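Side-chain contacts in pyocin S5 (Pseudomonas aeruginosa PAO1, PDB 6THK), which kills bacterial cells, probably by forming a pore that depolarises the cytoplasmic membrane once the bacteriocin has been imported: residues Asp329-Val334 against Met345-Ala350; Ser421-Phe426 against Phe459-Ala464. The protein carries 1 engineered substitution. All blocks are in the same frame, centred on the assembly; numbering follows the deposited sequence.

Interactions 1 and 2 lie in the colicin-type pore-forming domain at one end of this elongated molecule, their centres about 17 Å apart. Helix 451-464 joins them: its Thr461 receives Tyr423 in interaction 2, while its Phe459 reaches into interaction 1. There Phe459 CE2 lies 3.5 Å from Tyr331 OH, and Phe330 CE2 approaches Phe459 CG to 3.3 Å. A further packing contact, Phe330 CE1 to Thr463 CG2 at 3.6 Å, ties residues 329-334 to the same helix. A zinc ion is bound by Glu333 of interaction 1 together with Glu336, whereas interaction 2 lies away from the zinc sites.

Interaction 1: residues Asp329-Val334 against Met345-Ala350; sequences DFYKEV and MARQLA. With ZN (zinc ion), chain J.
Tyr331 lays its ring against one side of helix 340-353, where it meets Ala346, Arg347 and Ala350 in a helical hairpin. Helix 272-338 turns back into helix 340-353, and the two short segments run roughly antiparallel, at 151°, with their axes 10.5 Å apart. The tight part is the buried end of the tyrosine: Tyr331 CE1 lies 3.7 Å from Arg347 CA and 4.2 Å from Ala346 CB, and farther along the ring the methyl of Ala350 stands at the edge, near the ring plane, with CB 3.2 Å from Tyr331 OH. Two small alanines one helical turn apart thus leave the long aromatic side chain room to lie between the helices. Tyr331 CG is anti to its carbonyl carbon, and the ring projects from its own helix toward the partner.

On the solvent side the contact becomes looser. Arg347 extends through CG and CD, then bends at chi3 (-67°), which brings its guanidinium back over one face of the Tyr331 ring. This is an off-centre cation-pi contact: Arg347 CZ lies 4.3 Å from the ring centroid, and the two planes are inclined by 38° instead of stacking flat. Arg347 itself comes closest at the root of the aromatic side chain, where NH2 is 3.4 Å from Tyr331 CB. Also on the exposed surface, Glu333 OE1 binds the zinc ion at 2.3 Å, with Glu336 as the other ligand from this chain, and Lys332 NZ makes a salt bridge to Asp329 OD1.

Toward the interior, Phe459 of helix 451-464 packs on Ala346, Val455 touches Ala350, and Met476 of helix 468-481 covers Ala346 and Leu349.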
ATOM      1  N   ASP A 329     -29.840 -31.284  29.076  1.00 48.83           N
ATOM      2  CA  ASP A 329     -31.219 -31.605  28.747  1.00 49.12           C
ATOM      3  C   ASP A 329     -31.474 -33.106  28.777  1.00 50.67           C
ATOM      4  O   ASP A 329     -32.555 -33.554  29.132  1.00 49.69           O
ATOM      5  CB  ASP A 329     -31.571 -31.064  27.366  1.00 51.72           C
ATOM      6  CG  ASP A 329     -31.842 -29.589  27.375  1.00 68.33           C
ATOM      7  OD1 ASP A 329     -31.447 -28.927  28.348  1.00 70.84           O
ATOM      8  OD2 ASP A 329     -32.445 -29.088  26.410  1.00 77.13           O
ATOM      9  N   PHE A 330     -30.459 -33.886  28.435  1.00 44.24           N
ATOM     10  CA  PHE A 330     -30.601 -35.331  28.405  1.00 42.16           C
ATOM     11  C   PHE A 330     -30.948 -35.870  29.786  1.00 43.50           C
ATOM     12  O   PHE A 330     -31.775 -36.751  29.907  1.00 42.85           O
ATOM     13  CB  PHE A 330     -29.320 -35.969  27.869  1.00 42.32           C
ATOM     14  CG  PHE A 330     -29.294 -37.463  27.951  1.00 41.51           C
ATOM     15  CD1 PHE A 330     -30.086 -38.229  27.127  1.00 43.69           C
ATOM     16  CD2 PHE A 330     -28.453 -38.098  28.830  1.00 42.36           C
ATOM     17  CE1 PHE A 330     -30.053 -39.602  27.192  1.00 44.02           C
ATOM     18  CE2 PHE A 330     -28.410 -39.470  28.900  1.00 45.53           C
ATOM     19  CZ  PHE A 330     -29.212 -40.226  28.082  1.00 43.28           C
ATOM     20  N   TYR A 331     -30.315 -35.342  30.823  1.00 38.86           N
ATOM     21  CA  TYR A 331     -30.613 -35.771  32.176  1.00 39.58           C
ATOM     22  C   TYR A 331     -32.051 -35.427  32.558  1.00 45.10           C
ATOM     23  O   TYR A 331     -32.713 -36.197  33.232  1.00 43.86           O
ATOM     24  CB  TYR A 331     -29.633 -35.171  33.174  1.00 39.47           C
ATOM     25  CG  TYR A 331     -28.197 -35.527  32.908  1.00 38.44           C
ATOM     26  CD1 TYR A 331     -27.758 -36.827  33.013  1.00 39.74           C
ATOM     27  CD2 TYR A 331     -27.284 -34.560  32.555  1.00 38.78           C
ATOM     28  CE1 TYR A 331     -26.445 -37.155  32.770  1.00 41.36           C
ATOM     29  CE2 TYR A 331     -25.972 -34.877  32.309  1.00 39.69           C
ATOM     30  CZ  TYR A 331     -25.559 -36.175  32.419  1.00 48.50           C
ATOM     31  OH  TYR A 331     -24.253 -36.493  32.175  1.00 53.22           O
ATOM     32  N   LYS A 332     -32.513 -34.250  32.154  1.00 42.43           N
ATOM     33  CA  LYS A 332     -33.876 -33.837  32.449  1.00 42.71           C
ATOM     34  C   LYS A 332     -34.885 -34.745  31.770  1.00 50.31           C
ATOM     35  O   LYS A 332     -35.847 -35.173  32.382  1.00 51.41           O
ATOM     36  CB  LYS A 332     -34.109 -32.404  31.982  1.00 45.10           C
ATOM     37  CG  LYS A 332     -33.503 -31.335  32.868  1.00 53.91           C
ATOM     38  CD  LYS A 332     -33.745 -29.957  32.282  1.00 65.72           C
ATOM     39  CE  LYS A 332     -32.587 -29.021  32.572  1.00 78.84           C
ATOM     40  NZ  LYS A 332     -32.017 -28.423  31.334  1.00 87.55           N
ATOM     41  N   GLU A 333     -34.633 -35.059  30.504  1.00 48.00           N
ATOM     42  CA  GLU A 333     -35.504 -35.930  29.722  1.00 47.64           C
ATOM     43  C   GLU A 333     -35.533 -37.336  30.297  1.00 48.62           C
ATOM     44  O   GLU A 333     -36.554 -38.004  30.268  1.00 49.25           O
ATOM     45  CB  GLU A 333     -35.113 -35.941  28.252  1.00 49.69           C
ATOM     46  CG  GLU A 333     -36.085 -36.704  27.372  1.00 66.12           C
ATOM     47  CD  GLU A 333     -37.451 -36.054  27.286  1.00 97.24           C
ATOM     48  OE1 GLU A 333     -37.518 -34.830  27.073  1.00 90.17           O
ATOM     49  OE2 GLU A 333     -38.459 -36.771  27.423  1.00 98.42           O
ATOM     50  N   VAL A 334     -34.384 -37.796  30.779  1.00 42.13           N
ATOM     51  CA  VAL A 334     -34.276 -39.095  31.408  1.00 40.30           C
ATOM     52  C   VAL A 334     -35.128 -39.125  32.674  1.00 47.79           C
ATOM     53  O   VAL A 334     -35.753 -40.127  32.974  1.00 47.27           O
ATOM     54  CB  VAL A 334     -32.822 -39.453  31.735  1.00 42.99           C
ATOM     55  CG1 VAL A 334     -32.773 -40.537  32.791  1.00 43.33           C
ATOM     56  CG2 VAL A 334     -32.098 -39.901  30.478  1.00 41.77           C
ATOM     57  N   MET A 345     -28.301 -41.958  38.300  1.00 43.48           N
ATOM     58  CA  MET A 345     -27.362 -43.026  37.928  1.00 43.21           C
ATOM     59  C   MET A 345     -26.596 -42.655  36.635  1.00 43.94           C
ATOM     60  O   MET A 345     -25.392 -42.874  36.578  1.00 42.09           O
ATOM     61  CB  MET A 345     -28.057 -44.387  37.825  1.00 45.31           C
ATOM     62  CG  MET A 345     -27.100 -45.547  37.556  1.00 49.47           C
ATOM     63  SD  MET A 345     -25.807 -45.652  38.803  1.00 54.84           S
ATOM     64  CE  MET A 345     -24.338 -45.765  37.748  1.00 52.01           C
ATOM     65  N   ALA A 346     -27.283 -42.048  35.641  1.00 38.76           N
ATOM     66  CA  ALA A 346     -26.639 -41.605  34.405  1.00 37.79           C
ATOM     67  C   ALA A 346     -25.630 -40.485  34.763  1.00 41.60           C
ATOM     68  O   ALA A 346     -24.456 -40.561  34.368  1.00 40.06           O
ATOM     69  CB  ALA A 346     -27.678 -41.096  33.407  1.00 37.82           C
ATOM     70  N   ARG A 347     -26.070 -39.500  35.578  1.00 38.51           N
ATOM     71  CA  ARG A 347     -25.203 -38.391  36.006  1.00 39.51           C
ATOM     72  C   ARG A 347     -23.966 -38.875  36.775  1.00 43.05           C
ATOM     73  O   ARG A 347     -22.886 -38.342  36.558  1.00 43.42           O
ATOM     74  CB  ARG A 347     -25.989 -37.352  36.807  1.00 39.22           C
ATOM     75  CG  ARG A 347     -25.247 -36.034  36.950  1.00 52.70           C
ATOM     76  CD  ARG A 347     -26.029 -35.064  37.808  1.00 62.16           C
ATOM     77  NE  ARG A 347     -27.276 -34.624  37.176  1.00 60.50           N
ATOM     78  CZ  ARG A 347     -27.349 -33.648  36.279  1.00 73.68           C
ATOM     79  NH1 ARG A 347     -26.243 -33.025  35.869  1.00 55.78           N
ATOM     80  NH2 ARG A 347     -28.526 -33.274  35.792  1.00 57.60           N
ATOM     81  N   GLN A 348     -24.121 -39.879  37.647  1.00 39.13           N
ATOM     82  CA  GLN A 348     -22.988 -40.439  38.384  1.00 39.83           C
ATOM     83  C   GLN A 348     -22.075 -41.222  37.439  1.00 44.00           C
ATOM     84  O   GLN A 348     -20.856 -41.206  37.640  1.00 43.23           O
ATOM     85  CB  GLN A 348     -23.448 -41.324  39.538  1.00 41.87           C
ATOM     86  CG  GLN A 348     -23.875 -40.529  40.776  1.00 60.68           C
ATOM     87  CD  GLN A 348     -23.877 -41.403  41.998  1.00 79.61           C
ATOM     88  OE1 GLN A 348     -22.861 -41.996  42.354  1.00 76.81           O
ATOM     89  NE2 GLN A 348     -25.020 -41.517  42.658  1.00 68.54           N
ATOM     90  N   LEU A 349     -22.656 -41.877  36.394  1.00 38.69           N
ATOM     91  CA  LEU A 349     -21.868 -42.595  35.394  1.00 38.06           C
ATOM     92  C   LEU A 349     -20.959 -41.618  34.652  1.00 39.30           C
ATOM     93  O   LEU A 349     -19.758 -41.848  34.590  1.00 38.75           O
ATOM     94  CB  LEU A 349     -22.754 -43.417  34.419  1.00 38.21           C
ATOM     95  CG  LEU A 349     -22.009 -44.307  33.410  1.00 42.90           C
ATOM     96  CD1 LEU A 349     -21.302 -45.466  34.111  1.00 43.65           C
ATOM     97  CD2 LEU A 349     -22.963 -44.878  32.380  1.00 43.38           C
ATOM     98  N   ALA A 350     -21.529 -40.498  34.149  1.00 36.03           N
ATOM     99  CA  ALA A 350     -20.819 -39.436  33.434  1.00 36.51           C
ATOM    100  C   ALA A 350     -19.748 -38.721  34.267  1.00 42.63           C
ATOM    101  O   ALA A 350     -18.667 -38.402  33.739  1.00 41.66           O
ATOM    102  CB  ALA A 350     -21.810 -38.427  32.883  1.00 37.31           C
TER
HETATM  103 ZN    ZN J 609     -39.441 -33.753  27.770  1.00123.93          ZN

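Interaction 2: residues Ser421-Phe426 against Phe459-Ala464; sequences SLYQEF and FATATA
The helical bundle of the colicin-type pore-forming domain is bridged here by a buried hydroxyl pair, Tyr423 on helix 419-431 and Thr461 on helix 451-464. Residues 459-464 fall within a predicted transmembrane region, consistent with the largely apolar helical hairpin at the core of channel-forming colicins. The backbones stay well apart, with Tyr423 CA and Thr461 CA 9.1 Å from each other, and the contact is made by side chains approaching from opposite directions. Tyr423, with CG anti to its carbonyl carbon (chi1 -65°), spans most of the gap and delivers its phenol to Thr461. Tyr423 OH donates a hydrogen bond to Thr461 OG1 at 2.7 Å. The threonine oxygen stands obliquely to the ring and also lies 3.3 Å from Tyr423 CE1, while the methyl CG2 makes a more distant contact, 4.2 Å from that same carbon.

Thr461 OG1 takes part in two hydrogen bonds: it accepts from Tyr423 OH and also bonds to Ile457 O, one turn earlier in its own helix. The bond to Ile457 O is consistent with the hydroxyl lying beside its own backbone N, and the two bonds together satisfy both hydroxyls. Met399 of helix 396-409 and Leu394 pack on Tyr423, and Ile467 touches Thr461. On helix 451-464, Ala460 rests on Ser402 and Leu403, while its carbonyl oxygen accepts a hydrogen bond from Thr463. In that bond Thr463 OG1 is 2.7 Å from Ala460 O, at a C=O...donor angle of 124° and tilted 29° from the carbonyl plane.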
ATOM      1  N   SER A 421     -22.223 -52.950  14.385  1.00 44.53           N
ATOM      2  CA  SER A 421     -21.337 -54.014  14.865  1.00 43.67           C
ATOM      3  C   SER A 421     -21.354 -54.098  16.374  1.00 46.59           C
ATOM      4  O   SER A 421     -21.392 -55.202  16.918  1.00 46.25           O
ATOM      5  CB  SER A 421     -19.910 -53.798  14.377  1.00 46.44           C
ATOM      6  OG  SER A 421     -19.096 -54.906  14.724  1.00 59.29           O
ATOM      7  N   LEU A 422     -21.313 -52.943  17.020  1.00 41.58           N
ATOM      8  CA  LEU A 422     -21.298 -52.848  18.464  1.00 42.02           C
ATOM      9  C   LEU A 422     -22.597 -53.324  19.085  1.00 44.02           C
ATOM     10  O   LEU A 422     -22.599 -54.101  20.025  1.00 42.91           O
ATOM     11  CB  LEU A 422     -21.040 -51.404  18.874  1.00 42.78           C
ATOM     12  CG  LEU A 422     -20.964 -51.185  20.376  1.00 47.56           C
ATOM     13  CD1 LEU A 422     -20.068 -52.243  20.982  1.00 46.57           C
ATOM     14  CD2 LEU A 422     -20.450 -49.793  20.679  1.00 51.98           C
ATOM     15  N   TYR A 423     -23.700 -52.829  18.550  1.00 41.66           N
ATOM     16  CA  TYR A 423     -25.021 -53.180  19.035  1.00 42.28           C
ATOM     17  C   TYR A 423     -25.348 -54.648  18.852  1.00 44.35           C
ATOM     18  O   TYR A 423     -26.018 -55.245  19.678  1.00 44.25           O
ATOM     19  CB  TYR A 423     -26.067 -52.258  18.434  1.00 45.08           C
ATOM     20  CG  TYR A 423     -25.847 -50.853  18.900  1.00 50.43           C
ATOM     21  CD1 TYR A 423     -25.574 -50.591  20.230  1.00 52.55           C
ATOM     22  CD2 TYR A 423     -25.865 -49.794  18.017  1.00 53.15           C
ATOM     23  CE1 TYR A 423     -25.349 -49.311  20.672  1.00 54.17           C
ATOM     24  CE2 TYR A 423     -25.637 -48.508  18.448  1.00 54.53           C
ATOM     25  CZ  TYR A 423     -25.387 -48.273  19.777  1.00 65.00           C
ATOM     26  OH  TYR A 423     -25.170 -46.994  20.206  1.00 71.34           O
ATOM     27  N   GLN A 424     -24.898 -55.218  17.748  1.00 40.16           N
ATOM     28  CA  GLN A 424     -25.133 -56.617  17.504  1.00 40.34           C
ATOM     29  C   GLN A 424     -24.452 -57.443  18.579  1.00 42.86           C
ATOM     30  O   GLN A 424     -25.033 -58.365  19.114  1.00 41.49           O
ATOM     31  CB  GLN A 424     -24.583 -57.004  16.144  1.00 42.38           C
ATOM     32  CG  GLN A 424     -24.365 -58.490  15.983  1.00 63.04           C
ATOM     33  CD  GLN A 424     -25.315 -59.089  14.981  1.00 85.51           C
ATOM     34  OE1 GLN A 424     -26.330 -58.491  14.642  1.00 79.60           O
ATOM     35  NE2 GLN A 424     -24.988 -60.271  14.499  1.00 84.76           N
ATOM     36  N   GLU A 425     -23.218 -57.099  18.914  1.00 41.03           N
ATOM     37  CA  GLU A 425     -22.523 -57.831  19.964  1.00 42.41           C
ATOM     38  C   GLU A 425     -23.205 -57.619  21.330  1.00 47.04           C
ATOM     39  O   GLU A 425     -23.215 -58.510  22.162  1.00 46.21           O
ATOM     40  CB  GLU A 425     -20.983 -57.691  19.914  1.00 43.73           C
ATOM     41  CG  GLU A 425     -20.237 -58.753  20.765  1.00 57.94           C
ATOM     42  CD  GLU A 425     -20.229 -60.164  20.171  1.00 66.69           C
ATOM     43  OE1 GLU A 425     -20.588 -60.251  18.982  1.00 64.71           O
ATOM     44  OE2 GLU A 425     -19.882 -61.170  20.869  1.00 67.32           O
ATOM     45  N   PHE A 426     -23.734 -56.425  21.572  1.00 45.16           N
ATOM     46  CA  PHE A 426     -24.468 -56.171  22.804  1.00 45.04           C
ATOM     47  C   PHE A 426     -25.717 -57.047  22.860  1.00 45.50           C
ATOM     48  O   PHE A 426     -26.023 -57.636  23.889  1.00 43.11           O
ATOM     49  CB  PHE A 426     -24.868 -54.704  22.903  1.00 48.26           C
ATOM     50  CG  PHE A 426     -25.272 -54.283  24.280  1.00 52.76           C
ATOM     51  CD1 PHE A 426     -26.405 -54.800  24.865  1.00 57.58           C
ATOM     52  CD2 PHE A 426     -24.517 -53.377  24.992  1.00 57.46           C
ATOM     53  CE1 PHE A 426     -26.793 -54.415  26.130  1.00 59.10           C
ATOM     54  CE2 PHE A 426     -24.888 -52.996  26.264  1.00 60.82           C
ATOM     55  CZ  PHE A 426     -26.030 -53.516  26.835  1.00 58.84           C
ATOM     56  N   PHE A 459     -25.289 -43.143  26.431  1.00 34.57           N
ATOM     57  CA  PHE A 459     -26.298 -42.094  26.341  1.00 34.69           C
ATOM     58  C   PHE A 459     -26.867 -41.968  24.909  1.00 40.97           C
ATOM     59  O   PHE A 459     -28.087 -41.850  24.770  1.00 39.03           O
ATOM     60  CB  PHE A 459     -25.728 -40.754  26.857  1.00 35.16           C
ATOM     61  CG  PHE A 459     -25.397 -40.653  28.346  1.00 35.99           C
ATOM     62  CD1 PHE A 459     -25.509 -41.761  29.184  1.00 38.44           C
ATOM     63  CD2 PHE A 459     -24.967 -39.450  28.902  1.00 36.59           C
ATOM     64  CE1 PHE A 459     -25.227 -41.658  30.558  1.00 39.49           C
ATOM     65  CE2 PHE A 459     -24.682 -39.352  30.267  1.00 39.38           C
ATOM     66  CZ  PHE A 459     -24.824 -40.455  31.086  1.00 37.89           C
ATOM     67  N   ALA A 460     -25.998 -42.017  23.846  1.00 39.35           N
ATOM     68  CA  ALA A 460     -26.434 -41.932  22.425  1.00 39.32           C
ATOM     69  C   ALA A 460     -27.438 -43.051  22.096  1.00 44.27           C
ATOM     70  O   ALA A 460     -28.408 -42.824  21.365  1.00 45.18           O
ATOM     71  CB  ALA A 460     -25.235 -42.001  21.480  1.00 39.89           C
ATOM     72  N   THR A 461     -27.237 -44.233  22.714  1.00 39.90           N
ATOM     73  CA  THR A 461     -28.119 -45.400  22.617  1.00 39.28           C
ATOM     74  C   THR A 461     -29.537 -45.092  23.154  1.00 44.83           C
ATOM     75  O   THR A 461     -30.503 -45.395  22.472  1.00 45.95           O
ATOM     76  CB  THR A 461     -27.465 -46.591  23.320  1.00 42.97           C
ATOM     77  OG1 THR A 461     -26.208 -46.833  22.691  1.00 41.36           O
ATOM     78  CG2 THR A 461     -28.303 -47.845  23.239  1.00 43.67           C
ATOM     79  N   ALA A 462     -29.665 -44.487  24.356  1.00 39.45           N
ATOM     80  CA  ALA A 462     -30.955 -44.136  24.966  1.00 37.93           C
ATOM     81  C   ALA A 462     -31.773 -43.171  24.116  1.00 42.16           C
ATOM     82  O   ALA A 462     -32.988 -43.156  24.241  1.00 39.68           O
ATOM     83  CB  ALA A 462     -30.725 -43.523  26.336  1.00 38.51           C
ATOM     84  N   THR A 463     -31.110 -42.354  23.262  1.00 42.19           N
ATOM     85  CA  THR A 463     -31.761 -41.341  22.414  1.00 42.92           C
ATOM     86  C   THR A 463     -32.206 -41.842  21.022  1.00 50.77           C
ATOM     87  O   THR A 463     -33.010 -41.181  20.357  1.00 50.11           O
ATOM     88  CB  THR A 463     -30.849 -40.102  22.233  1.00 44.85           C
ATOM     89  OG1 THR A 463     -29.783 -40.463  21.355  1.00 40.77           O
ATOM     90  CG2 THR A 463     -30.327 -39.521  23.555  1.00 40.69           C
ATOM     91  N   ALA A 464     -31.648 -42.967  20.561  1.00 50.58           N
ATOM     92  CA  ALA A 464     -31.930 -43.501  19.227  1.00 51.31           C
ATOM     93  C   ALA A 464     -32.648 -44.851  19.227  1.00 57.35           C
ATOM     94  O   ALA A 464     -32.978 -45.360  18.154  1.00 58.38           O
ATOM     95  CB  ALA A 464     -30.620 -43.620  18.463  1.00 51.97           C
TER